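Local structure of Tll1590 protein (Thermosynechococcus elongatus, 6LDQ) at residues I8-V13 with E38-A43. The protein probably belongs to the glycosyltransferases, with a modelled chain that forms a Rossmann-like domain of the GT-B class. Numbering follows the deposited sequence.
Sequences IALISV and EALAAA
Leu-40 reaches from the helix to the strand and meets two side chains there with one methyl. Its CD1 lies 4.1 Å from Leu-10 CD2 and 4.5 Å from Ile-8 CD1. The Leu-10 pair is a normal van der Waals contact, and the Ile-8 pair is a looser one. The Leu-10 and Leu-40 side chains meet at a slant. The touch is between methyl groups. The buried surface is small, 85 Å² in all, and Leu-40 gives more than half of it.

Torsions set these positions. In Leu-40, CG stands anti to its own carbonyl carbon (chi1 -79°), and CD1 extends away from the helix toward the strand. Ile-8 has CD1 at the end of an extended CB-CG1 arm (chi2 175°), which carries this methyl forward. Both methyls of Leu-10 lie near Leu-40 CD1, with Leu-10 CD1 at 4.3 Å. Leu-10 CD1 also lies beside Ile-8 CD1, 4.1 Å away. Ile-8 and Leu-10 stand two residues apart, on one face of strand 8-11. Ala-9 and Ile-11 point to the other face, where they meet helix 90-104.

Two strand residues and Leu-40, all buried, join the strand to the last turn of helix 32-42. The backbones stay well apart, with 10.0 Å between Ile-8 CA and Ala-41 CA. Tyr-211 of helix 200-216 touches all three side chains, and Trp-45 touches Ile-8 and Leu-40. Strand 8-11 runs parallel between strands 47-52 and 108-112, as an inner strand of the sheet. Helix 32-42 follows it in the chain and leads on to strand 47-52, a beta-alpha-beta crossover of Rossmann type. Helices 32-42 and 200-216 pack on one face of the sheet, and helix 90-104 packs on the other.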
ATOM      1  N   ILE A   8       3.988  -5.624   9.294  1.00 18.72           N
ATOM      2  CA  ILE A   8       3.421  -4.565   8.420  1.00 21.08           C
ATOM      3  C   ILE A   8       3.040  -5.198   7.085  1.00 16.91           C
ATOM      4  O   ILE A   8       3.665  -6.110   6.697  1.00 15.81           O
ATOM      5  CB  ILE A   8       4.367  -3.377   8.220  1.00 17.38           C
ATOM      6  CG1 ILE A   8       5.577  -3.736   7.376  1.00 15.05           C
ATOM      7  CG2 ILE A   8       4.729  -2.670   9.500  1.00 22.31           C
ATOM      8  CD1 ILE A   8       6.412  -2.560   7.087  1.00 24.11           C
ATOM      9  N   ALA A   9       1.997  -4.681   6.475  1.00 14.90           N
ATOM     10  CA  ALA A   9       1.515  -5.151   5.192  1.00 15.95           C
ATOM     11  C   ALA A   9       1.655  -4.026   4.188  1.00 16.10           C
ATOM     12  O   ALA A   9       1.227  -2.895   4.457  1.00 18.84           O
ATOM     13  CB  ALA A   9       0.058  -5.620   5.273  1.00 17.01           C
ATOM     14  N   LEU A  10       2.280  -4.331   3.055  1.00 15.87           N
ATOM     15  CA  LEU A  10       2.238  -3.472   1.880  1.00 17.73           C
ATOM     16  C   LEU A  10       1.254  -4.102   0.900  1.00 16.20           C
ATOM     17  O   LEU A  10       1.201  -5.330   0.759  1.00 15.78           O
ATOM     18  CB  LEU A  10       3.622  -3.320   1.234  1.00 16.79           C
ATOM     19  CG  LEU A  10       4.645  -2.308   1.796  1.00 17.35           C
ATOM     20  CD1 LEU A  10       4.781  -2.342   3.301  1.00 21.36           C
ATOM     21  CD2 LEU A  10       6.002  -2.473   1.113  1.00 18.49           C
ATOM     22  N   ILE A  11       0.448  -3.270   0.255  1.00 14.03           N
ATOM     23  CA  ILE A  11      -0.567  -3.769  -0.664  1.00 13.14           C
ATOM     24  C   ILE A  11      -0.400  -3.077  -2.009  1.00 16.82           C
ATOM     25  O   ILE A  11      -0.375  -1.844  -2.072  1.00 14.72           O
ATOM     26  CB  ILE A  11      -1.992  -3.536  -0.131  1.00 18.74           C
ATOM     27  CG1 ILE A  11      -2.245  -4.393   1.101  1.00 15.49           C
ATOM     28  CG2 ILE A  11      -3.023  -3.885  -1.203  1.00 13.83           C
ATOM     29  CD1 ILE A  11      -3.481  -3.989   1.839  1.00 19.19           C
ATOM     30  N   SER A  12      -0.292  -3.884  -3.076  1.00 18.56           N
ATOM     31  CA  SER A  12      -0.226  -3.475  -4.471  1.00 16.21           C
ATOM     32  C   SER A  12      -1.074  -4.477  -5.268  1.00 18.09           C
ATOM     33  O   SER A  12      -0.558  -5.414  -5.882  1.00 18.86           O
ATOM     34  CB  SER A  12       1.207  -3.426  -4.980  1.00 23.74           C
ATOM     35  OG  SER A  12       1.261  -2.956  -6.311  1.00 20.25           O
ATOM     36  N   VAL A  13      -2.394  -4.261  -5.259  1.00 19.27           N
ATOM     37  CA  VAL A  13      -3.328  -5.082  -6.036  1.00 18.24           C
ATOM     38  C   VAL A  13      -2.730  -5.413  -7.395  1.00 17.28           C
ATOM     39  O   VAL A  13      -2.580  -6.589  -7.752  1.00 19.02           O
ATOM     40  CB  VAL A  13      -4.681  -4.381  -6.208  1.00 14.43           C
ATOM     41  CG1 VAL A  13      -5.666  -5.317  -6.954  1.00 13.47           C
ATOM     42  CG2 VAL A  13      -5.240  -3.928  -4.864  1.00 13.58           C
ATOM     43  N   GLU A  38      11.394  -5.464   0.445  1.00 26.92           N
ATOM     44  CA  GLU A  38      12.664  -6.163   0.638  1.00 22.09           C
ATOM     45  C   GLU A  38      13.713  -5.252   1.270  1.00 22.14           C
ATOM     46  O   GLU A  38      14.445  -5.672   2.178  1.00 18.30           O
ATOM     47  CB  GLU A  38      13.169  -6.709  -0.695  1.00 23.24           C
ATOM     48  CG  GLU A  38      12.566  -8.070  -1.071  1.00 32.30           C
ATOM     49  CD  GLU A  38      12.415  -8.255  -2.568  1.00 36.75           C
ATOM     50  OE1 GLU A  38      13.099  -7.531  -3.322  1.00 34.52           O
ATOM     51  OE2 GLU A  38      11.621  -9.137  -2.990  1.00 38.59           O
ATOM     52  N   ALA A  39      13.813  -4.005   0.806  1.00 21.99           N
ATOM     53  CA  ALA A  39      14.733  -3.079   1.462  1.00 18.59           C
ATOM     54  C   ALA A  39      14.266  -2.773   2.879  1.00 17.74           C
ATOM     55  O   ALA A  39      15.079  -2.709   3.809  1.00 18.30           O
ATOM     56  CB  ALA A  39      14.875  -1.797   0.633  1.00 23.45           C
ATOM     57  N   LEU A  40      12.953  -2.631   3.080  1.00 17.77           N
ATOM     58  CA  LEU A  40      12.438  -2.410   4.431  1.00 20.62           C
ATOM     59  C   LEU A  40      12.846  -3.542   5.367  1.00 24.95           C
ATOM     60  O   LEU A  40      13.313  -3.301   6.487  1.00 23.78           O
ATOM     61  CB  LEU A  40      10.919  -2.274   4.401  1.00 18.77           C
ATOM     62  CG  LEU A  40      10.356  -0.921   3.959  1.00 22.19           C
ATOM     63  CD1 LEU A  40       8.875  -1.052   3.659  1.00 20.26           C
ATOM     64  CD2 LEU A  40      10.605   0.119   5.037  1.00 16.64           C
ATOM     65  N   ALA A  41      12.675  -4.789   4.917  1.00 18.87           N
ATOM     66  CA  ALA A  41      12.998  -5.947   5.751  1.00 22.81           C
ATOM     67  C   ALA A  41      14.489  -6.040   6.038  1.00 21.56           C
ATOM     68  O   ALA A  41      14.881  -6.464   7.134  1.00 25.65           O
ATOM     69  CB  ALA A  41      12.515  -7.226   5.084  1.00 27.42           C
ATOM     70  N   ALA A  42      15.324  -5.652   5.071  1.00 24.05           N
ATOM     71  CA  ALA A  42      16.761  -5.514   5.313  1.00 25.76           C
ATOM     72  C   ALA A  42      17.050  -4.608   6.504  1.00 28.50           C
ATOM     73  O   ALA A  42      17.969  -4.876   7.288  1.00 31.67           O
ATOM     74  CB  ALA A  42      17.450  -4.980   4.054  1.00 25.35           C
ATOM     75  N   ALA A  43      16.289  -3.521   6.649  1.00 23.37           N
ATOM     76  CA  ALA A  43      16.395  -2.645   7.809  1.00 28.20           C
ATOM     77  C   ALA A  43      15.701  -3.201   9.049  1.00 26.01           C
ATOM     78  O   ALA A  43      15.719  -2.538  10.091  1.00 28.18           O
ATOM     79  CB  ALA A  43      15.825  -1.255   7.486  1.00 21.11           C
TER